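Local structure of down syndrome cell adhesion molecule, isoform AK (Drosophila melanogaster, 4WVR) at residues P8-F13 and V28-Q33; F13-D18 and T95-K100; E24-Q29 and A72-D77; I41-N46 and K65-N70; E55-L60 and Q76-V81. The protein is a fly cell adhesion molecule that recognises its own isoform by homodimerisation, a process to which this immunoglobulin domain, Ig7, probably contributes. All coordinates share one frame; numbering follows the deposited sequence.

Contact 1. Residues P8-F13 and V28-Q33; sequences PSIAPF and VQCMVQ
Phe-13 lays one face of its ring over Val-28, and the two side chains cross at about a right angle. Val-28 CG2 stands 4.2 Å from the ring centroid, a CH-pi contact offset toward the rim. With chi1 at 50°, Phe-13 CG sits between its own backbone N and carbonyl carbon, and this folds the ring back over the strand. Ile-10 meets the disulfide: its CG2 is 3.6 Å from Cys-30 SG. At the other end the chains pair as a single antiparallel, non-hydrogen-bonded bridge between Ile-10 and Val-32. Gln-33 N gives a short bond of 2.6 Å to Ser-9 O, and Ala-11 N one of 3.1 Å to Met-31 O. Gln-33 NE2 folds back to the same Met-31 O (3.0 Å), from above the carbonyl plane and on the face opposite Ala-11 N. Gln-33 OE1 accepts from Asn-25 N of the second subunit. Where the chains part, water 1 joins Ala-11 O, Gln-29 O and Met-31 N. This N-terminal run lies along the edge of strand 26-31 of the immunoglobulin sandwich. Its side chains also reach across to strands 80-87 and 92-99, and Phe-13 meets Trp-43 of strand 40-45.

Contact 2. Residues F13-D18 and T95-K100; sequences FSFGDD and TTSELK
Phe-15 packs on Leu-99 and Ser-97 where the N-terminal run of the immunoglobulin fold travels parallel to strand 92-99, its last strand. The run itself is not a regular strand. Ser-97 places OG anti to its backbone N (chi1 -176°), which points the hydroxyl at the run. Phe-15 N donates to Ser-97 OG at 3.2 Å. Ser-97 CB meets the edge of the Phe-13 ring, 3.8 Å from CD1, while Thr-95 CG2 comes within 3.4 Å of Phe-13 CE2. The Phe-15 ring takes Leu-99 CB over one face, 4.2 Å from the centroid, and Ser-97 O in plane at its edge. Leu-99 has CG anti to its N (chi1 178°) and crosses Phe-15 at about a right angle, with Leu-99 CD1 3.8 Å from Phe-15 CB. Phe-82 of strand 80-87 also meets this ring. Ser-14 OG accepts from Gly-16 N in an ST turn at 14-16. Water 2 accepts from Phe-13 N and from Thr-95 OG1, 2.6 Å away, and donates to Thr-96 O.

Contact 3. Residues E24-Q29 and A72-D77; sequences ENAGVQ and AAVEQD
The flat carbonyl group of Glu-24 meets Val-74 in its own plane and has neighbours on both sides of that plane. Val-74 N donates in the carbonyl plane to Glu-24 O at 2.8 Å, with an angle of 161° at the hydrogen. On one side of the plane, Val-74 CG2 lies 3.2 Å from Glu-24 O. On the other side, Ala-73 CA makes a CH...O contact of 3.5 Å with Glu-24 O. Val-74 CG1 is anti to the backbone N (chi1 171°). Val-74 CG2 is therefore beside that N, close to the oxygen, and it also touches Ala-26 CB at 3.8 Å. The contact belongs to the immunoglobulin fold. It continues the pairing of strands 26-31 and 66-71 past their regular part, into the turn that leads on to strand 80-87. Val-74 is bonded through its backbone to Gly-23 as well, so it is held by two successive residues, Gly-23 and Glu-24. Asn-25 CB passes 3.8 Å from Ala-72 O, and Asn-25 OD1 stays 4.0 Å from Ala-72 CA. Asn-25 OD1 accepts from Asn-70 ND2. Asn-25 ND2 bonds Thr-66 OG1 and Val-32 O of the second subunit.

Contact 4. Residues I41-N46 and K65-N70; sequences IKWTLN and KTSVLN
Trp-43 turns its CG beside its own backbone N (chi1 -65°), and Ser-67 sets OG anti to its N. These torsions aim the indole NE1 and the hydroxyl at each other across the core. Trp-43 NE1 donates to Ser-67 OG at 2.9 Å. The bond is almost straight, 176° at the hydrogen, and lies in the ring plane. This satisfies the buried indole N-H and helps fix the ring's rotation. Water 4 is 2.6 Å from Ser-67 OG and donates to Ile-41 O, so the hydroxyl has two partners. Leu-69 comes over one face of the indole. Leu-69 CD1 is 3.8 Å from the centroid of the six-membered ring and 3.5 Å from Trp-43 CE3. Beside this, Ile-41 CG2 presses on Ser-67 CB at 3.5 Å, tighter than usual for carbons. The axes of 41-45 and 66-70 approach to 7.9 Å and differ by 28° in direction; the two strands belong to different sheets. The contact is near the centre of the immunoglobulin sandwich, whose core tryptophan packs beside the disulfide. Trp-43 touches both Cys-30 of strand 26-31 and Cys-84 of strand 80-87. Ile-59 of strand 57-63 also adjoins it.

Contact 5. Residues E55-L60 and Q76-V81; sequences EGITIL and QDHRGV
Glu-55 meets 76-81 in two ways, through its backbone oxygen and through its carboxylate. Glu-55 O receives His-78 NE2 at 2.6 Å. The donor lies nearly along the C=O axis, and the oxygen lies in the plane of the imidazole at its edge. The angle at the hydrogen is 166°. The Glu-55 side chain bends at chi2. This brings Glu-55 OE1 to 4.2 Å from Asp-77 OD2, with the two carboxylate planes 49° apart. These like charges would be expected to repel somewhat, but both groups are at the surface. Gly-56 follows with a positive phi, as Glu-55 has, and the chain turns here, ahead of Ile-57. Ile-57 then slides past His-78 in the opposite direction. Ile-57 CG1 is 3.8 Å and Ile-57 CD1 4.0 Å from His-78 CD2. The histidine is gripped at both ring nitrogens, since ND1 accepts from Glu-75 N. That is consistent with a neutral ring carrying its proton on NE2. His-78 closes the short 3-10 turn 76-78, where Arg-79 N bonds Gln-76 O. The contact lies at one end of the immunoglobulin sandwich. It ties residues 55-57, which lead along strand 57-63 in one sheet, to the turn before strand 80-87 in the other. Ile-71 of strand 66-71 and Leu-99 of strand 92-99 also touch His-78.

How the contacts relate
All five contacts belong to one immunoglobulin sandwich. Contact 4 is nearest the middle, its centre about 3 Å from the centre of the chain, and bridges the two sheets. Contacts 1 and 2 share Phe-13 and attach successive parts of the N-terminal run, first to strand 26-31 and then to strand 92-99. Contacts 3 and 5, with centres about 6 Å apart, overlap at 76-77 and tie down the turn before strand 80-87. Contacts 1 and 3 use opposite ends of strand 26-31, their centres about 19 Å apart. Contact 2 closes a loop that encloses contacts 3, 4 and 5. Contacts 1, 3, 4 and 5 also touch the second subunit, consistent with homodimerisation.

Contact 1. Residues P8-F13 and V28-Q33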
# COMPACT_ATOMS: atom_id res chain seq x y z
N PRO A 8 -12.52 8.80 -12.96
CA PRO A 8 -11.36 8.30 -12.20
C PRO A 8 -10.41 7.48 -13.06
O PRO A 8 -10.87 6.70 -13.89
CB PRO A 8 -12.00 7.43 -11.11
CG PRO A 8 -13.46 7.79 -11.11
CD PRO A 8 -13.78 8.19 -12.51
N SER A 9 -9.11 7.66 -12.86
CA SER A 9 -8.11 6.78 -13.44
C SER A 9 -7.25 6.23 -12.31
O SER A 9 -6.95 6.94 -11.34
CB SER A 9 -7.24 7.51 -14.47
OG SER A 9 -6.38 8.44 -13.85
N ILE A 10 -6.85 4.96 -12.42
CA ILE A 10 -6.20 4.27 -11.32
C ILE A 10 -4.81 3.75 -11.68
O ILE A 10 -4.63 3.10 -12.72
CB ILE A 10 -7.04 3.07 -10.84
CG1 ILE A 10 -8.51 3.48 -10.67
CG2 ILE A 10 -6.47 2.48 -9.55
CD1 ILE A 10 -9.44 2.32 -10.44
N ALA A 11 -3.83 4.02 -10.83
CA ALA A 11 -2.52 3.41 -10.97
C ALA A 11 -2.63 1.91 -10.74
O ALA A 11 -3.26 1.47 -9.78
CB ALA A 11 -1.52 4.03 -10.01
N PRO A 12 -2.02 1.11 -11.62
CA PRO A 12 -2.07 -0.34 -11.44
C PRO A 12 -1.34 -0.77 -10.17
O PRO A 12 -0.43 -0.07 -9.71
CB PRO A 12 -1.36 -0.88 -12.69
CG PRO A 12 -0.51 0.25 -13.17
CD PRO A 12 -1.27 1.50 -12.83
N PHE A 13 -1.75 -1.90 -9.61
CA PHE A 13 -1.06 -2.47 -8.45
C PHE A 13 -0.85 -3.96 -8.65
O PHE A 13 -1.41 -4.55 -9.58
CB PHE A 13 -1.85 -2.20 -7.16
CG PHE A 13 -3.31 -2.57 -7.23
CD1 PHE A 13 -3.72 -3.89 -7.28
CD2 PHE A 13 -4.29 -1.58 -7.20
CE1 PHE A 13 -5.06 -4.23 -7.32
CE2 PHE A 13 -5.63 -1.91 -7.24
CZ PHE A 13 -6.02 -3.23 -7.31
N VAL A 28 -2.24 -4.13 -1.16
CA VAL A 28 -2.09 -3.19 -2.27
C VAL A 28 -2.74 -1.86 -1.93
O VAL A 28 -3.63 -1.79 -1.08
CB VAL A 28 -2.71 -3.73 -3.57
CG1 VAL A 28 -1.88 -4.86 -4.16
CG2 VAL A 28 -4.15 -4.18 -3.33
N GLN A 29 -2.29 -0.79 -2.60
CA GLN A 29 -2.93 0.51 -2.51
C GLN A 29 -3.60 0.82 -3.83
O GLN A 29 -2.96 0.78 -4.88
CB GLN A 29 -1.94 1.64 -2.21
CG GLN A 29 -1.36 1.67 -0.81
CD GLN A 29 -0.72 3.01 -0.48
OE1 GLN A 29 -1.13 4.07 -0.97
NE2 GLN A 29 0.35 2.96 0.29
N CYS A 30 -4.89 1.16 -3.77
CA CYS A 30 -5.60 1.64 -4.95
C CYS A 30 -5.51 3.16 -4.97
O CYS A 30 -6.20 3.84 -4.22
CB CYS A 30 -7.05 1.18 -4.94
SG CYS A 30 -7.99 1.68 -6.40
N MET A 31 -4.65 3.68 -5.83
CA MET A 31 -4.40 5.12 -5.86
C MET A 31 -4.94 5.74 -7.13
O MET A 31 -4.40 5.55 -8.22
CB MET A 31 -2.90 5.40 -5.71
CG MET A 31 -2.37 5.12 -4.30
SD MET A 31 -0.56 5.16 -4.20
CE MET A 31 -0.14 3.67 -5.11
N VAL A 32 -6.03 6.49 -6.98
CA VAL A 32 -6.63 7.20 -8.09
C VAL A 32 -5.74 8.38 -8.49
O VAL A 32 -5.24 9.11 -7.64
CB VAL A 32 -8.04 7.70 -7.73
CG1 VAL A 32 -8.63 8.54 -8.85
CG2 VAL A 32 -8.95 6.53 -7.40
N GLN A 33 -5.52 8.54 -9.79
CA GLN A 33 -4.71 9.65 -10.29
C GLN A 33 -5.62 10.79 -10.75
O GLN A 33 -5.92 11.70 -9.98
CB GLN A 33 -3.81 9.18 -11.43
CG GLN A 33 -2.95 7.98 -11.06
CD GLN A 33 -2.06 8.25 -9.87
OE1 GLN A 33 -1.39 9.28 -9.80
NE2 GLN A 33 -2.06 7.33 -8.91
O HOH W 1 -2.88 2.11 -7.35

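Contact 2. Residues F13-D18 and T95-K100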
# COMPACT_ATOMS: atom_id res chain seq x y z
N PHE A 13 -1.75 -1.90 -9.61
CA PHE A 13 -1.06 -2.47 -8.45
C PHE A 13 -0.85 -3.96 -8.65
O PHE A 13 -1.41 -4.55 -9.58
CB PHE A 13 -1.85 -2.20 -7.16
CG PHE A 13 -3.31 -2.57 -7.23
CD1 PHE A 13 -3.72 -3.89 -7.28
CD2 PHE A 13 -4.29 -1.58 -7.20
CE1 PHE A 13 -5.06 -4.23 -7.32
CE2 PHE A 13 -5.63 -1.91 -7.24
CZ PHE A 13 -6.02 -3.23 -7.31
N SER A 14 -0.04 -4.57 -7.80
CA SER A 14 0.21 -6.00 -7.90
C SER A 14 0.60 -6.62 -6.57
O SER A 14 1.33 -6.01 -5.79
CB SER A 14 1.30 -6.27 -8.94
OG SER A 14 1.60 -7.66 -9.02
N PHE A 15 0.11 -7.83 -6.31
CA PHE A 15 0.56 -8.60 -5.16
C PHE A 15 1.94 -9.20 -5.43
O PHE A 15 2.62 -9.66 -4.52
CB PHE A 15 -0.44 -9.70 -4.80
CG PHE A 15 -1.77 -9.19 -4.33
CD1 PHE A 15 -1.93 -8.76 -3.02
CD2 PHE A 15 -2.85 -9.13 -5.19
CE1 PHE A 15 -3.16 -8.29 -2.57
CE2 PHE A 15 -4.07 -8.66 -4.75
CZ PHE A 15 -4.23 -8.24 -3.44
N GLY A 16 2.33 -9.20 -6.70
CA GLY A 16 3.66 -9.66 -7.08
C GLY A 16 3.69 -10.75 -8.13
O GLY A 16 2.65 -11.29 -8.51
N ASP A 17 4.90 -11.07 -8.57
CA ASP A 17 5.13 -12.08 -9.61
C ASP A 17 4.79 -13.47 -9.09
O ASP A 17 4.13 -14.26 -9.77
CB ASP A 17 6.59 -12.05 -10.06
CG ASP A 17 7.21 -10.68 -9.91
OD1 ASP A 17 7.00 -9.82 -10.79
OD2 ASP A 17 7.91 -10.46 -8.89
N ASP A 18 5.26 -13.76 -7.89
CA ASP A 18 5.28 -15.12 -7.37
C ASP A 18 4.11 -15.41 -6.44
O ASP A 18 3.61 -14.52 -5.77
CB ASP A 18 6.60 -15.37 -6.65
CG ASP A 18 7.80 -15.08 -7.53
OD1 ASP A 18 7.72 -15.29 -8.75
OD2 ASP A 18 8.83 -14.61 -6.99
N THR A 95 -9.03 -1.55 -11.86
CA THR A 95 -7.77 -2.22 -12.15
C THR A 95 -7.70 -3.44 -11.23
O THR A 95 -8.33 -3.46 -10.17
CB THR A 95 -6.56 -1.29 -11.94
OG1 THR A 95 -5.40 -1.86 -12.55
CG2 THR A 95 -6.29 -1.04 -10.46
N THR A 96 -6.97 -4.46 -11.65
CA THR A 96 -6.99 -5.72 -10.92
C THR A 96 -5.60 -6.28 -10.65
O THR A 96 -4.60 -5.80 -11.18
CB THR A 96 -7.77 -6.81 -11.69
OG1 THR A 96 -7.08 -7.13 -12.90
CG2 THR A 96 -9.18 -6.33 -12.03
N SER A 97 -5.55 -7.31 -9.80
CA SER A 97 -4.35 -8.10 -9.61
C SER A 97 -4.73 -9.46 -9.06
O SER A 97 -5.55 -9.55 -8.14
CB SER A 97 -3.36 -7.40 -8.67
OG SER A 97 -2.16 -8.14 -8.57
N GLU A 98 -4.17 -10.51 -9.62
CA GLU A 98 -4.49 -11.84 -9.14
C GLU A 98 -3.55 -12.25 -8.02
O GLU A 98 -2.33 -12.20 -8.17
CB GLU A 98 -4.42 -12.87 -10.27
CG GLU A 98 -4.87 -14.26 -9.83
CD GLU A 98 -4.70 -15.30 -10.90
OE1 GLU A 98 -4.15 -14.97 -11.98
OE2 GLU A 98 -5.11 -16.46 -10.67
N LEU A 99 -4.13 -12.64 -6.89
CA LEU A 99 -3.36 -13.18 -5.78
C LEU A 99 -3.28 -14.70 -5.90
O LEU A 99 -4.31 -15.38 -5.99
CB LEU A 99 -3.98 -12.79 -4.44
CG LEU A 99 -3.26 -13.34 -3.21
CD1 LEU A 99 -1.83 -12.82 -3.14
CD2 LEU A 99 -4.02 -13.00 -1.93
N LYS A 100 -2.06 -15.23 -5.90
CA LYS A 100 -1.86 -16.67 -5.96
C LYS A 100 -1.26 -17.18 -4.66
O LYS A 100 -0.35 -16.57 -4.10
CB LYS A 100 -0.97 -17.04 -7.15
CG LYS A 100 -1.63 -16.79 -8.50
CD LYS A 100 -0.73 -17.20 -9.65
CE LYS A 100 -1.43 -16.98 -10.99
NZ LYS A 100 -0.54 -17.28 -12.14
O HOH W 2 -3.43 -3.35 -11.63
O HOH W 3 -0.89 -8.11 -11.06

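Contact 3. Residues E24-Q29 and A72-D77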
# COMPACT_ATOMS: atom_id res chain seq x y z
N GLU A 24 1.43 -15.20 5.14
CA GLU A 24 2.14 -13.97 4.80
C GLU A 24 1.23 -12.75 4.89
O GLU A 24 0.00 -12.86 4.94
CB GLU A 24 2.74 -14.05 3.40
CG GLU A 24 3.90 -15.04 3.27
CD GLU A 24 4.66 -14.86 1.97
OE1 GLU A 24 4.68 -13.73 1.44
OE2 GLU A 24 5.25 -15.85 1.47
N ASN A 25 1.86 -11.58 4.91
CA ASN A 25 1.18 -10.30 5.01
C ASN A 25 1.21 -9.61 3.65
O ASN A 25 2.26 -9.14 3.22
CB ASN A 25 1.84 -9.44 6.09
CG ASN A 25 1.28 -8.04 6.19
OD1 ASN A 25 0.19 -7.74 5.69
ND2 ASN A 25 2.03 -7.16 6.84
N ALA A 26 0.07 -9.56 2.98
CA ALA A 26 0.01 -9.03 1.63
C ALA A 26 -0.96 -7.86 1.54
O ALA A 26 -1.88 -7.74 2.35
CB ALA A 26 -0.38 -10.12 0.64
N GLY A 27 -0.74 -7.00 0.56
CA GLY A 27 -1.60 -5.84 0.41
C GLY A 27 -1.30 -5.01 -0.83
O GLY A 27 -0.26 -5.18 -1.46
N VAL A 28 -2.24 -4.13 -1.16
CA VAL A 28 -2.09 -3.19 -2.27
C VAL A 28 -2.74 -1.86 -1.93
O VAL A 28 -3.63 -1.79 -1.08
CB VAL A 28 -2.71 -3.73 -3.57
CG1 VAL A 28 -1.88 -4.86 -4.16
CG2 VAL A 28 -4.15 -4.18 -3.33
N GLN A 29 -2.29 -0.79 -2.60
CA GLN A 29 -2.93 0.51 -2.51
C GLN A 29 -3.60 0.82 -3.83
O GLN A 29 -2.96 0.78 -4.88
CB GLN A 29 -1.94 1.64 -2.21
CG GLN A 29 -1.36 1.67 -0.81
CD GLN A 29 -0.72 3.01 -0.48
OE1 GLN A 29 -1.13 4.07 -0.97
NE2 GLN A 29 0.35 2.96 0.29
N ALA A 72 -3.80 -9.49 6.49
CA ALA A 72 -2.84 -9.65 7.58
C ALA A 72 -2.20 -11.04 7.62
O ALA A 72 -1.01 -11.17 7.88
CB ALA A 72 -3.51 -9.34 8.91
N ALA A 73 -3.01 -12.06 7.37
CA ALA A 73 -2.54 -13.44 7.33
C ALA A 73 -3.18 -14.17 6.16
O ALA A 73 -4.34 -14.59 6.24
CB ALA A 73 -2.83 -14.16 8.63
N VAL A 74 -2.44 -14.31 5.06
CA VAL A 74 -2.97 -14.91 3.85
C VAL A 74 -3.28 -16.39 4.03
O VAL A 74 -2.45 -17.16 4.49
CB VAL A 74 -1.98 -14.75 2.67
CG1 VAL A 74 -2.44 -15.57 1.47
CG2 VAL A 74 -1.82 -13.28 2.30
N GLU A 75 -4.50 -16.77 3.66
CA GLU A 75 -4.90 -18.17 3.58
C GLU A 75 -5.23 -18.50 2.13
O GLU A 75 -5.30 -17.60 1.28
CB GLU A 75 -6.11 -18.44 4.48
CG GLU A 75 -5.87 -18.19 5.95
CD GLU A 75 -7.14 -18.27 6.77
OE1 GLU A 75 -8.24 -18.28 6.17
OE2 GLU A 75 -7.05 -18.34 8.02
N GLN A 76 -5.43 -19.78 1.83
CA GLN A 76 -5.73 -20.19 0.47
C GLN A 76 -7.11 -19.68 0.03
O GLN A 76 -7.38 -19.57 -1.16
CB GLN A 76 -5.65 -21.71 0.34
CG GLN A 76 -4.24 -22.24 0.55
CD GLN A 76 -4.07 -23.68 0.09
OE1 GLN A 76 -4.97 -24.24 -0.53
NE2 GLN A 76 -2.92 -24.26 0.37
N ASP A 77 -7.96 -19.37 1.00
CA ASP A 77 -9.27 -18.79 0.74
C ASP A 77 -9.18 -17.41 0.06
O ASP A 77 -10.16 -16.93 -0.52
CB ASP A 77 -10.06 -18.66 2.04
CG ASP A 77 -10.84 -19.92 2.37
OD1 ASP A 77 -10.59 -20.97 1.73
OD2 ASP A 77 -11.69 -19.87 3.29

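Contact 4. Residues I41-N46 and K65-N70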
# COMPACT_ATOMS: atom_id res chain seq x y z
N ILE A 41 -14.60 4.40 -3.72
CA ILE A 41 -13.63 3.35 -4.02
C ILE A 41 -13.99 2.07 -3.29
O ILE A 41 -14.03 2.02 -2.07
CB ILE A 41 -12.20 3.77 -3.63
CG1 ILE A 41 -11.85 5.12 -4.27
CG2 ILE A 41 -11.21 2.71 -4.06
CD1 ILE A 41 -10.48 5.64 -3.90
N LYS A 42 -14.28 1.02 -4.06
CA LYS A 42 -14.71 -0.25 -3.48
C LYS A 42 -13.94 -1.42 -4.08
O LYS A 42 -13.30 -1.29 -5.12
CB LYS A 42 -16.21 -0.44 -3.68
CG LYS A 42 -16.64 -0.34 -5.13
CD LYS A 42 -18.15 -0.41 -5.24
CE LYS A 42 -18.60 -0.34 -6.69
NZ LYS A 42 -20.08 -0.41 -6.80
N TRP A 43 -14.03 -2.57 -3.42
CA TRP A 43 -13.25 -3.73 -3.80
C TRP A 43 -14.12 -4.96 -4.05
O TRP A 43 -15.18 -5.12 -3.44
CB TRP A 43 -12.22 -4.06 -2.71
CG TRP A 43 -11.17 -3.01 -2.51
CD1 TRP A 43 -11.27 -1.87 -1.76
CD2 TRP A 43 -9.84 -3.02 -3.06
NE1 TRP A 43 -10.09 -1.17 -1.81
CE2 TRP A 43 -9.20 -1.85 -2.60
CE3 TRP A 43 -9.14 -3.90 -3.89
CZ2 TRP A 43 -7.88 -1.54 -2.95
CZ3 TRP A 43 -7.83 -3.59 -4.24
CH2 TRP A 43 -7.22 -2.42 -3.77
N THR A 44 -13.67 -5.82 -4.95
CA THR A 44 -14.27 -7.13 -5.12
C THR A 44 -13.19 -8.21 -5.14
O THR A 44 -12.05 -7.96 -5.53
CB THR A 44 -15.11 -7.23 -6.42
OG1 THR A 44 -14.28 -6.98 -7.56
CG2 THR A 44 -16.26 -6.24 -6.39
N LEU A 45 -13.56 -9.40 -4.67
CA LEU A 45 -12.70 -10.58 -4.79
C LEU A 45 -13.45 -11.64 -5.57
O LEU A 45 -14.44 -12.18 -5.08
CB LEU A 45 -12.30 -11.11 -3.41
CG LEU A 45 -11.58 -12.46 -3.40
CD1 LEU A 45 -10.30 -12.38 -4.23
CD2 LEU A 45 -11.28 -12.91 -1.98
N ASN A 46 -12.99 -11.92 -6.78
CA ASN A 46 -13.70 -12.81 -7.70
C ASN A 46 -15.14 -12.35 -7.88
O ASN A 46 -16.08 -13.12 -7.71
CB ASN A 46 -13.65 -14.25 -7.20
CG ASN A 46 -12.24 -14.76 -7.04
OD1 ASN A 46 -11.40 -14.59 -7.93
ND2 ASN A 46 -11.96 -15.39 -5.91
N LYS A 65 -8.61 9.98 -2.47
CA LYS A 65 -8.22 9.33 -3.72
C LYS A 65 -7.40 8.05 -3.53
O LYS A 65 -6.77 7.57 -4.48
CB LYS A 65 -7.42 10.31 -4.59
CG LYS A 65 -8.25 11.43 -5.19
CD LYS A 65 -7.50 12.11 -6.32
CE LYS A 65 -8.40 13.09 -7.06
NZ LYS A 65 -7.75 13.59 -8.30
N THR A 66 -7.41 7.50 -2.33
CA THR A 66 -6.63 6.29 -2.07
C THR A 66 -7.34 5.33 -1.12
O THR A 66 -7.82 5.73 -0.06
CB THR A 66 -5.24 6.64 -1.50
OG1 THR A 66 -4.51 7.41 -2.46
CG2 THR A 66 -4.46 5.37 -1.18
N SER A 67 -7.41 4.07 -1.52
CA SER A 67 -7.92 3.02 -0.65
C SER A 67 -6.88 1.92 -0.49
O SER A 67 -6.26 1.51 -1.47
CB SER A 67 -9.23 2.44 -1.20
OG SER A 67 -9.68 1.36 -0.40
N VAL A 68 -6.70 1.46 0.74
CA VAL A 68 -5.68 0.45 1.04
C VAL A 68 -6.30 -0.90 1.42
O VAL A 68 -7.17 -0.97 2.28
CB VAL A 68 -4.78 0.89 2.20
CG1 VAL A 68 -3.60 -0.07 2.34
CG2 VAL A 68 -4.30 2.31 1.98
N LEU A 69 -5.83 -1.96 0.78
CA LEU A 69 -6.28 -3.30 1.11
C LEU A 69 -5.13 -4.07 1.75
O LEU A 69 -4.00 -4.03 1.26
CB LEU A 69 -6.80 -4.03 -0.13
CG LEU A 69 -7.42 -5.42 0.05
CD1 LEU A 69 -8.55 -5.64 -0.95
CD2 LEU A 69 -6.37 -6.52 -0.10
N ASN A 70 -5.41 -4.74 2.87
CA ASN A 70 -4.40 -5.55 3.55
C ASN A 70 -4.96 -6.90 3.95
O ASN A 70 -6.07 -7.01 4.47
CB ASN A 70 -3.86 -4.82 4.79
CG ASN A 70 -2.76 -5.60 5.49
OD1 ASN A 70 -2.94 -6.11 6.59
ND2 ASN A 70 -1.60 -5.69 4.83
O HOH W 4 -12.07 2.23 0.32

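Contact 5. Residues E55-L60 and Q76-V81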
# COMPACT_ATOMS: atom_id res chain seq x y z
N GLU A 55 -13.69 -11.90 5.44
CA GLU A 55 -12.70 -12.94 5.15
C GLU A 55 -11.31 -12.55 5.65
O GLU A 55 -10.29 -12.96 5.09
CB GLU A 55 -12.65 -13.24 3.64
CG GLU A 55 -13.92 -13.85 3.08
CD GLU A 55 -14.22 -15.23 3.64
OE1 GLU A 55 -13.27 -16.04 3.76
OE2 GLU A 55 -15.39 -15.51 3.96
N GLY A 56 -11.26 -11.75 6.71
CA GLY A 56 -10.00 -11.31 7.28
C GLY A 56 -9.25 -10.33 6.40
O GLY A 56 -8.03 -10.23 6.48
N ILE A 57 -9.98 -9.61 5.56
CA ILE A 57 -9.38 -8.62 4.67
C ILE A 57 -9.64 -7.20 5.15
O ILE A 57 -10.79 -6.78 5.30
CB ILE A 57 -9.93 -8.75 3.23
CG1 ILE A 57 -9.62 -10.14 2.67
CG2 ILE A 57 -9.36 -7.66 2.34
CD1 ILE A 57 -10.25 -10.39 1.32
N THR A 58 -8.57 -6.45 5.40
CA THR A 58 -8.69 -5.06 5.82
C THR A 58 -8.84 -4.13 4.62
O THR A 58 -8.10 -4.22 3.65
CB THR A 58 -7.47 -4.60 6.66
OG1 THR A 58 -7.34 -5.44 7.82
CG2 THR A 58 -7.64 -3.15 7.10
N ILE A 59 -9.82 -3.22 4.70
CA ILE A 59 -10.03 -2.22 3.67
C ILE A 59 -10.19 -0.85 4.33
O ILE A 59 -11.03 -0.68 5.22
CB ILE A 59 -11.27 -2.53 2.82
CG1 ILE A 59 -11.05 -3.83 2.02
CG2 ILE A 59 -11.59 -1.38 1.88
CD1 ILE A 59 -12.25 -4.25 1.21
N LEU A 60 -9.40 0.13 3.90
CA LEU A 60 -9.48 1.46 4.49
C LEU A 60 -9.33 2.57 3.45
O LEU A 60 -8.37 2.59 2.68
CB LEU A 60 -8.40 1.64 5.57
CG LEU A 60 -8.34 3.04 6.18
CD1 LEU A 60 -9.60 3.31 7.00
CD2 LEU A 60 -7.09 3.22 7.03
N GLN A 76 -5.43 -19.78 1.83
CA GLN A 76 -5.73 -20.19 0.47
C GLN A 76 -7.11 -19.68 0.03
O GLN A 76 -7.38 -19.57 -1.16
CB GLN A 76 -5.65 -21.71 0.34
CG GLN A 76 -4.24 -22.24 0.55
CD GLN A 76 -4.07 -23.68 0.09
OE1 GLN A 76 -4.97 -24.24 -0.53
NE2 GLN A 76 -2.92 -24.26 0.37
N ASP A 77 -7.96 -19.37 1.00
CA ASP A 77 -9.27 -18.79 0.74
C ASP A 77 -9.18 -17.41 0.06
O ASP A 77 -10.16 -16.93 -0.52
CB ASP A 77 -10.06 -18.66 2.04
CG ASP A 77 -10.84 -19.92 2.37
OD1 ASP A 77 -10.59 -20.97 1.73
OD2 ASP A 77 -11.69 -19.87 3.29
N HIS A 78 -8.02 -16.78 0.15
CA HIS A 78 -7.84 -15.43 -0.38
C HIS A 78 -7.43 -15.45 -1.85
O HIS A 78 -7.19 -14.41 -2.46
CB HIS A 78 -6.80 -14.68 0.45
CG HIS A 78 -7.26 -14.38 1.84
ND1 HIS A 78 -6.55 -14.76 2.96
CD2 HIS A 78 -8.36 -13.74 2.30
CE1 HIS A 78 -7.20 -14.37 4.05
NE2 HIS A 78 -8.30 -13.75 3.67
N ARG A 79 -7.36 -16.66 -2.41
CA ARG A 79 -7.06 -16.86 -3.82
C ARG A 79 -8.03 -16.14 -4.75
O ARG A 79 -9.24 -16.18 -4.54
CB ARG A 79 -7.09 -18.35 -4.15
CG ARG A 79 -5.75 -19.01 -4.24
CD ARG A 79 -5.93 -20.47 -4.57
NE ARG A 79 -4.89 -21.30 -3.98
CZ ARG A 79 -5.12 -22.49 -3.42
NH1 ARG A 79 -6.35 -22.97 -3.38
NH2 ARG A 79 -4.11 -23.18 -2.92
N GLY A 80 -7.49 -15.50 -5.78
CA GLY A 80 -8.33 -14.96 -6.82
C GLY A 80 -8.04 -13.54 -7.25
O GLY A 80 -6.99 -12.97 -6.93
N VAL A 81 -8.98 -12.97 -7.99
CA VAL A 81 -8.80 -11.65 -8.59
C VAL A 81 -9.33 -10.54 -7.69
O VAL A 81 -10.52 -10.48 -7.39
CB VAL A 81 -9.52 -11.56 -9.95
CG1 VAL A 81 -9.22 -10.23 -10.63
CG2 VAL A 81 -9.10 -12.73 -10.85